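Long-range contacts in extrinsic protein in photosystem II (Chaetoceros gracilis, PDB 4K7B), which is an extrinsic subunit of diatom photosystem II that probably binds the membrane-embedded core and supports its oxygen-evolving activity: residues 13-24 against 83-94; 27-35 against 74-83. All blocks are in the same frame, centred on the assembly; numbering follows the deposited sequence. Where two conformers were deposited one is given.

In each contact an N-terminal part of the chain packs on helix 76-89. Interaction 1 lies near the middle of the molecule, its centre about 4 Å from that of the chain, and is largely buried; a tyrosine hydroxyl and an arginine each bond a backbone carbonyl around a cluster of Ile-20, Tyr-86, Met-87 and Ile-92. Interaction 2, centred about 11 Å out, joins the beginning of the same helix to helices 24-29 and 32-37. It is only partly buried: apolar side chains and two aromatic rings pack together, while an exposed lysine bonds a carbonyl and a water bridges the two backbones. Tyr-83 belongs to both, and Leu-23 of 13-24 packs on Ala-34 and Ile-35.

Interaction 1. Residues 13-24 against 83-94. With SO4 (sulfate ion), chain C.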
# COMPACT_ATOMS: atom_id res chain seq x y z
N ARG A 13 7.40 1.45 8.98
CA ARG A 13 7.66 1.56 7.56
C ARG A 13 7.83 0.19 6.92
O ARG A 13 7.29 -0.09 5.85
CB ARG A 13 8.88 2.47 7.32
CG ARG A 13 9.39 2.54 5.90
CD ARG A 13 10.40 3.69 5.74
NE ARG A 13 9.74 4.98 5.94
CZ ARG A 13 9.08 5.63 4.98
NH1 ARG A 13 9.01 5.12 3.76
NH2 ARG A 13 8.49 6.79 5.25
N GLY A 14 8.58 -0.70 7.60
CA GLY A 14 8.81 -2.04 7.11
C GLY A 14 7.54 -2.86 7.06
O GLY A 14 7.11 -3.31 5.99
N LEU A 15 6.92 -3.06 8.22
CA LEU A 15 5.78 -3.98 8.29
C LEU A 15 4.57 -3.45 7.52
O LEU A 15 3.99 -4.16 6.67
CB LEU A 15 5.42 -4.25 9.75
CG LEU A 15 6.47 -5.04 10.55
CD1 LEU A 15 6.07 -5.09 12.01
CD2 LEU A 15 6.61 -6.44 9.96
N TYR A 16 4.21 -2.19 7.77
CA TYR A 16 2.99 -1.67 7.15
C TYR A 16 3.25 -1.28 5.70
O TYR A 16 2.40 -1.50 4.83
CB TYR A 16 2.39 -0.53 7.97
CG TYR A 16 2.05 -0.99 9.36
CD1 TYR A 16 1.15 -2.04 9.55
CD2 TYR A 16 2.66 -0.43 10.48
CE1 TYR A 16 0.86 -2.51 10.81
CE2 TYR A 16 2.37 -0.90 11.75
CZ TYR A 16 1.47 -1.93 11.90
OH TYR A 16 1.17 -2.40 13.15
N GLY A 17 4.44 -0.74 5.43
CA GLY A 17 4.79 -0.47 4.06
C GLY A 17 4.76 -1.75 3.23
O GLY A 17 4.30 -1.72 2.09
N ASP A 18 5.24 -2.86 3.80
CA ASP A 18 5.22 -4.12 3.05
C ASP A 18 3.79 -4.62 2.85
O ASP A 18 3.47 -5.13 1.76
CB ASP A 18 6.08 -5.20 3.72
CG ASP A 18 7.57 -4.93 3.59
OD1 ASP A 18 7.97 -3.99 2.87
OD2 ASP A 18 8.34 -5.68 4.23
N ARG A 19 2.94 -4.46 3.86
CA ARG A 19 1.52 -4.81 3.66
C ARG A 19 0.90 -4.01 2.51
O ARG A 19 0.12 -4.54 1.71
CB ARG A 19 0.72 -4.63 4.95
CG ARG A 19 1.00 -5.70 5.99
CD ARG A 19 0.31 -5.48 7.33
NE ARG A 19 -1.14 -5.26 7.20
CZ ARG A 19 -1.96 -5.04 8.23
NH1 ARG A 19 -1.49 -5.01 9.47
NH2 ARG A 19 -3.27 -4.84 8.02
N ILE A 20 1.26 -2.74 2.43
CA ILE A 20 0.74 -1.90 1.36
C ILE A 20 1.31 -2.28 -0.01
O ILE A 20 0.57 -2.38 -0.99
CB ILE A 20 0.97 -0.40 1.69
CG1 ILE A 20 0.14 -0.03 2.93
CG2 ILE A 20 0.64 0.47 0.49
CD1 ILE A 20 0.60 1.26 3.60
N ALA A 21 2.60 -2.56 -0.08
CA ALA A 21 3.22 -2.95 -1.33
C ALA A 21 2.65 -4.27 -1.84
O ALA A 21 2.54 -4.48 -3.05
CB ALA A 21 4.73 -3.06 -1.17
N ALA A 22 2.29 -5.15 -0.91
CA ALA A 22 1.77 -6.47 -1.26
C ALA A 22 0.42 -6.39 -1.97
O ALA A 22 -0.04 -7.38 -2.53
CB ALA A 22 1.66 -7.36 -0.02
N LEU A 23 -0.21 -5.21 -1.92
CA LEU A 23 -1.49 -5.02 -2.61
C LEU A 23 -1.37 -4.89 -4.13
O LEU A 23 -2.39 -4.74 -4.79
CB LEU A 23 -2.23 -3.79 -2.06
CG LEU A 23 -2.72 -3.95 -0.62
CD1 LEU A 23 -3.17 -2.61 -0.04
CD2 LEU A 23 -3.83 -4.97 -0.56
N LYS A 24 -0.17 -4.96 -4.68
CA LYS A 24 0.02 -4.71 -6.11
C LYS A 24 -0.90 -5.55 -7.00
O LYS A 24 -1.55 -5.02 -7.90
CB LYS A 24 1.48 -4.94 -6.52
CG LYS A 24 1.75 -4.65 -7.99
CD LYS A 24 3.22 -4.86 -8.32
CE LYS A 24 3.46 -4.85 -9.83
NZ LYS A 24 2.83 -6.03 -10.49
N TYR A 83 -2.82 4.69 -5.76
CA TYR A 83 -1.98 3.74 -5.04
C TYR A 83 -0.50 3.97 -5.34
O TYR A 83 0.34 4.06 -4.44
CB TYR A 83 -2.41 2.33 -5.44
CG TYR A 83 -1.54 1.19 -4.96
CD1 TYR A 83 -0.72 0.51 -5.85
CD2 TYR A 83 -1.56 0.78 -3.63
CE1 TYR A 83 0.06 -0.55 -5.43
CE2 TYR A 83 -0.76 -0.28 -3.20
CZ TYR A 83 0.04 -0.93 -4.11
OH TYR A 83 0.82 -1.98 -3.70
N ASP A 84 -0.19 4.06 -6.64
CA ASP A 84 1.17 4.34 -7.06
C ASP A 84 1.64 5.70 -6.53
O ASP A 84 2.79 5.83 -6.11
CB ASP A 84 1.29 4.32 -8.59
CG ASP A 84 1.11 2.92 -9.18
OD1 ASP A 84 1.18 1.93 -8.42
OD2 ASP A 84 0.90 2.83 -10.41
N ALA A 85 0.77 6.70 -6.55
CA ALA A 85 1.15 8.02 -6.04
C ALA A 85 1.47 7.98 -4.55
O ALA A 85 2.44 8.60 -4.09
CB ALA A 85 0.06 9.04 -6.32
N TYR A 86 0.66 7.24 -3.80
CA TYR A 86 0.87 7.08 -2.37
C TYR A 86 2.20 6.38 -2.09
O TYR A 86 3.00 6.82 -1.25
CB TYR A 86 -0.29 6.28 -1.77
CG TYR A 86 -0.14 5.92 -0.31
CD1 TYR A 86 -0.35 6.86 0.69
CD2 TYR A 86 0.19 4.63 0.08
CE1 TYR A 86 -0.23 6.53 2.03
CE2 TYR A 86 0.33 4.29 1.42
CZ TYR A 86 0.11 5.25 2.39
OH TYR A 86 0.22 4.93 3.72
N MET A 87 2.45 5.28 -2.80
CA MET A 87 3.72 4.61 -2.59
C MET A 87 4.93 5.45 -2.95
O MET A 87 5.90 5.50 -2.19
CB MET A 87 3.74 3.27 -3.31
CG MET A 87 2.89 2.26 -2.54
SD MET A 87 2.87 0.65 -3.28
CE MET A 87 4.61 0.26 -3.33
N ALA A 88 4.86 6.14 -4.09
CA ALA A 88 5.99 6.95 -4.52
C ALA A 88 6.25 8.10 -3.54
O ALA A 88 7.40 8.37 -3.18
CB ALA A 88 5.76 7.49 -5.91
N ALA A 89 5.18 8.75 -3.09
CA ALA A 89 5.32 9.91 -2.22
C ALA A 89 5.85 9.53 -0.85
O ALA A 89 6.45 10.35 -0.16
CB ALA A 89 3.99 10.64 -2.09
N ASN A 90 5.64 8.28 -0.46
CA ASN A 90 6.02 7.85 0.87
C ASN A 90 7.21 6.90 0.92
O ASN A 90 7.53 6.33 1.96
CB ASN A 90 4.80 7.26 1.58
CG ASN A 90 3.79 8.33 1.90
OD1 ASN A 90 4.01 9.14 2.79
ND2 ASN A 90 2.72 8.39 1.13
N GLU A 91 7.87 6.76 -0.23
CA GLU A 91 9.07 5.92 -0.36
C GLU A 91 8.79 4.49 0.05
O GLU A 91 9.64 3.83 0.66
CB GLU A 91 10.25 6.50 0.43
CG GLU A 91 10.78 7.81 -0.12
CD GLU A 91 12.23 8.04 0.26
OE1 GLU A 91 12.61 7.70 1.41
OE2 GLU A 91 13.00 8.55 -0.58
N ILE A 92 7.59 4.01 -0.27
CA ILE A 92 7.29 2.60 -0.08
C ILE A 92 7.64 1.92 -1.38
O ILE A 92 7.08 2.24 -2.43
CB ILE A 92 5.81 2.36 0.24
CG1 ILE A 92 5.39 3.15 1.48
CG2 ILE A 92 5.56 0.87 0.44
CD1 ILE A 92 3.88 3.12 1.72
N ARG A 93 8.60 1.00 -1.33
CA ARG A 93 9.09 0.37 -2.53
C ARG A 93 8.26 -0.86 -2.88
O ARG A 93 7.77 -1.55 -1.99
CB ARG A 93 10.57 0.01 -2.36
CG ARG A 93 11.42 1.26 -2.14
CD ARG A 93 12.89 0.96 -1.93
NE ARG A 93 13.68 2.18 -2.05
CZ ARG A 93 13.88 3.05 -1.07
NH1 ARG A 93 13.35 2.83 0.13
NH2 ARG A 93 14.61 4.14 -1.27
N PRO A 94 8.05 -1.11 -4.17
CA PRO A 94 7.34 -2.33 -4.55
C PRO A 94 8.11 -3.57 -4.11
O PRO A 94 9.30 -3.50 -3.81
CB PRO A 94 7.28 -2.25 -6.07
CG PRO A 94 7.46 -0.80 -6.39
CD PRO A 94 8.39 -0.28 -5.35
S SO4 C . -4.73 -5.67 11.40
O1 SO4 C . -3.28 -5.66 11.62
O2 SO4 C . -5.21 -7.04 11.29
O3 SO4 C . -5.37 -5.01 12.54
O4 SO4 C . -5.07 -4.95 10.17
O HOH W 1 10.36 2.66 2.81
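The Tyr-83 ring turns an edge to helix 6-21, with Ile-20 O lying in the ring plane beside CE2 and the hydroxyl. The Tyr-86 ring likewise meets Ile-20 at an edge: Ile-20 CG2 lies in its plane, and Ile-20 CD1 sits 3.7 Å from Tyr-86 CE2. The Arg-13 guanidinium holds Asn-90 O in plane at its edge; in the conformer given, one of two, NH1 donates a nearly straight bond of 2.6 Å to Asn-90 O (173° at the hydrogen), and a water links it to Glu-91 O. These carbonyls follow helix 76-89, where Glu-91, at positive phi, is the C-prime residue of a Schellman motif that turns the chain back to run alongside helix 6-21, Pro-94 beside Ala-21. Away from the 83-94 interface, Arg-19 NH1 and NH2 donate to O1 and O4 of a sulfate, probably from the crystallisation liquor, and NE pairs with Glu-38.

With chi1 at 171°, Tyr-83 CG stands anti to the backbone N, and the ring extends to place OH 2.8 Å from Ile-20 O, to which it donates. That carbonyl also takes Leu-23 N, so two donors grip it, one from its own segment and one from helix 76-89. A phenylalanine here would probably leave Ile-20 O without its donor from helix 76-89 and the ring less fixed. Ile-92 CG2 packs on the backbone of Gly-17, 3.3 Å from Gly-17 O. Beside it, Met-87 CE touches Ala-21 CB at 4.0 Å.

The two helix segments run antiparallel at 154°, their axes 11.4 Å apart, and 90-94 helps fill the interval. Helix 39-49 closes another side through Phe-42, Phe-45 and Asn-46, the last bonded to Tyr-86 OH, while Gln-63 and Ile-67 of helix 54-73 pack against Tyr-86.

Interaction 2. Residues 27-35 against 74-83; sequences VAAGDFKAI and GDKAAVKSAY
Val-27 sets its CG2 methyl squarely over one face of the Tyr-83 ring, 3.7 Å from the centroid and 9° off the ring normal, a CH-pi contact. Its other branch, CG1, is anti to the backbone N (chi1 169°) and therefore points to Lys-80, meeting CA at 3.7 Å and crossing the start of the lysine chain at about a right angle. One valine thus fits between a ring face and an aliphatic stem, while the Lys-80 amine pairs farther out with Asp-84.

Phe-32 comes at Val-79 obliquely, its CE1 3.6 Å from Val-79 CG2, and has the CA of Lys-76 near its ring edge. Over one face of this ring, 3.6 Å above its centre, lies Gly-30 O. Ile-35 and Val-79 meet tip to tip, CD1 against CG1.

Two Schellman motifs lie at one end of the contact: Gly-30 ends helix 24-29 and Gly-74 ends helix 54-73, both at positive phi. Asp-75 then serves as N-cap of helix 76-89, its OD1 accepting weak bonds from Ala-77 N and Ala-78 N. Helices 54-73 and 76-89 thus form a helical hairpin, part of an all-helical bundle consistent with the PsbQ-like clan; Ile-71 of the former packs on Phe-32 and Ile-35.

Lys-76 lies alongside the Gly-30 turn, its CD 3.5 Å from Gly-30 N. A bend at chi3 (96°) carries NZ round to Ala-28 O, where it donates a 3.0 Å bond lying in the carbonyl plane. Water 2 donates to both Val-27 O and Lys-76 O, joining the two backbones at the edge of the Phe-32 ring.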
# COMPACT_ATOMS: atom_id res chain seq x y z
N VAL A 27 -4.57 -4.49 -6.66
CA VAL A 27 -4.77 -3.26 -7.39
C VAL A 27 -4.88 -3.55 -8.89
O VAL A 27 -5.78 -3.03 -9.57
CB VAL A 27 -3.63 -2.27 -7.10
CG1 VAL A 27 -3.68 -1.10 -8.06
CG2 VAL A 27 -3.73 -1.81 -5.65
N ALA A 28 -3.98 -4.38 -9.40
CA ALA A 28 -4.01 -4.73 -10.82
C ALA A 28 -5.32 -5.41 -11.21
O ALA A 28 -5.84 -5.19 -12.30
CB ALA A 28 -2.83 -5.63 -11.17
N ALA A 29 -5.86 -6.22 -10.30
CA ALA A 29 -7.02 -7.05 -10.59
C ALA A 29 -8.34 -6.35 -10.32
O ALA A 29 -9.40 -6.88 -10.65
CB ALA A 29 -6.97 -8.34 -9.80
N GLY A 30 -8.28 -5.17 -9.69
CA GLY A 30 -9.48 -4.47 -9.27
C GLY A 30 -10.13 -5.05 -8.02
O GLY A 30 -11.33 -4.89 -7.80
N ASP A 31 -9.32 -5.72 -7.20
CA ASP A 31 -9.80 -6.41 -6.00
C ASP A 31 -9.80 -5.42 -4.84
O ASP A 31 -8.91 -5.44 -3.99
CB ASP A 31 -8.90 -7.63 -5.75
CG ASP A 31 -9.26 -8.42 -4.49
OD1 ASP A 31 -10.33 -8.20 -3.90
OD2 ASP A 31 -8.44 -9.29 -4.11
N PHE A 32 -10.81 -4.56 -4.81
CA PHE A 32 -10.82 -3.45 -3.87
C PHE A 32 -11.01 -3.91 -2.43
O PHE A 32 -10.52 -3.26 -1.50
CB PHE A 32 -11.90 -2.43 -4.25
CG PHE A 32 -11.76 -1.90 -5.65
CD1 PHE A 32 -10.53 -1.70 -6.22
CD2 PHE A 32 -12.89 -1.59 -6.40
CE1 PHE A 32 -10.40 -1.21 -7.52
CE2 PHE A 32 -12.78 -1.10 -7.69
CZ PHE A 32 -11.53 -0.91 -8.25
N LYS A 33 -11.71 -5.03 -2.24
CA LYS A 33 -11.89 -5.59 -0.90
C LYS A 33 -10.55 -5.82 -0.19
O LYS A 33 -10.42 -5.58 1.00
CB LYS A 33 -12.68 -6.90 -0.99
CG LYS A 33 -12.80 -7.67 0.32
CD LYS A 33 -13.49 -9.00 0.07
CE LYS A 33 -13.02 -10.07 1.03
NZ LYS A 33 -13.78 -10.02 2.31
N ALA A 34 -9.55 -6.30 -0.92
CA ALA A 34 -8.24 -6.57 -0.30
C ALA A 34 -7.61 -5.27 0.24
O ALA A 34 -6.98 -5.22 1.34
CB ALA A 34 -7.31 -7.23 -1.31
N ILE A 35 -7.82 -4.21 -0.53
CA ILE A 35 -7.29 -2.91 -0.16
C ILE A 35 -8.01 -2.43 1.08
O ILE A 35 -7.38 -2.00 2.05
CB ILE A 35 -7.43 -1.89 -1.29
CG1 ILE A 35 -6.82 -2.41 -2.60
CG2 ILE A 35 -6.77 -0.58 -0.90
CD1 ILE A 35 -7.03 -1.46 -3.77
N GLY A 74 -15.10 2.97 -8.24
CA GLY A 74 -15.01 1.72 -8.97
C GLY A 74 -14.05 1.76 -10.16
O GLY A 74 -13.96 0.80 -10.92
N ASP A 75 -13.34 2.87 -10.31
CA ASP A 75 -12.42 3.07 -11.43
C ASP A 75 -11.06 2.45 -11.13
O ASP A 75 -10.28 3.00 -10.35
CB ASP A 75 -12.26 4.57 -11.70
CG ASP A 75 -11.46 4.88 -12.97
OD1 ASP A 75 -10.73 4.00 -13.47
OD2 ASP A 75 -11.56 6.02 -13.45
N LYS A 76 -10.78 1.31 -11.76
CA LYS A 76 -9.55 0.57 -11.52
C LYS A 76 -8.30 1.40 -11.84
O LYS A 76 -7.31 1.36 -11.09
CB LYS A 76 -9.56 -0.73 -12.34
CG LYS A 76 -8.49 -1.73 -11.95
CD LYS A 76 -8.79 -3.12 -12.53
CE LYS A 76 -8.04 -3.36 -13.83
NZ LYS A 76 -8.09 -4.79 -14.24
N ALA A 77 -8.34 2.14 -12.94
CA ALA A 77 -7.22 2.97 -13.35
C ALA A 77 -6.93 4.05 -12.31
O ALA A 77 -5.78 4.32 -11.98
CB ALA A 77 -7.48 3.60 -14.71
N ALA A 78 -7.99 4.68 -11.81
CA ALA A 78 -7.85 5.74 -10.81
C ALA A 78 -7.29 5.18 -9.51
O ALA A 78 -6.49 5.84 -8.84
CB ALA A 78 -9.21 6.41 -10.56
N VAL A 79 -7.73 3.97 -9.15
CA VAL A 79 -7.22 3.33 -7.94
C VAL A 79 -5.74 3.07 -8.10
O VAL A 79 -4.95 3.36 -7.20
CB VAL A 79 -7.95 2.01 -7.62
CG1 VAL A 79 -7.27 1.29 -6.46
CG2 VAL A 79 -9.39 2.28 -7.27
N LYS A 80 -5.34 2.53 -9.25
CA LYS A 80 -3.92 2.27 -9.47
C LYS A 80 -3.10 3.56 -9.42
O LYS A 80 -2.02 3.59 -8.84
CB LYS A 80 -3.67 1.53 -10.78
CG LYS A 80 -2.21 1.12 -10.96
CD LYS A 80 -2.00 0.30 -12.23
CE LYS A 80 -0.54 -0.13 -12.37
NZ LYS A 80 0.38 1.02 -12.58
N SER A 81 -3.61 4.62 -10.04
CA SER A 81 -2.92 5.91 -10.03
C SER A 81 -2.72 6.43 -8.60
O SER A 81 -1.61 6.87 -8.24
CB SER A 81 -3.69 6.94 -10.85
OG SER A 81 -3.01 8.18 -10.87
N ALA A 82 -3.78 6.37 -7.81
CA ALA A 82 -3.71 6.85 -6.42
C ALA A 82 -2.76 6.01 -5.56
O ALA A 82 -2.01 6.53 -4.74
CB ALA A 82 -5.11 6.90 -5.80
N TYR A 83 -2.82 4.69 -5.76
CA TYR A 83 -1.98 3.74 -5.04
C TYR A 83 -0.50 3.97 -5.34
O TYR A 83 0.34 4.06 -4.44
CB TYR A 83 -2.41 2.33 -5.44
CG TYR A 83 -1.54 1.19 -4.96
CD1 TYR A 83 -0.72 0.51 -5.85
CD2 TYR A 83 -1.56 0.78 -3.63
CE1 TYR A 83 0.06 -0.55 -5.43
CE2 TYR A 83 -0.76 -0.28 -3.20
CZ TYR A 83 0.04 -0.93 -4.11
OH TYR A 83 0.82 -1.98 -3.70
O HOH W 2 -7.36 -0.93 -9.10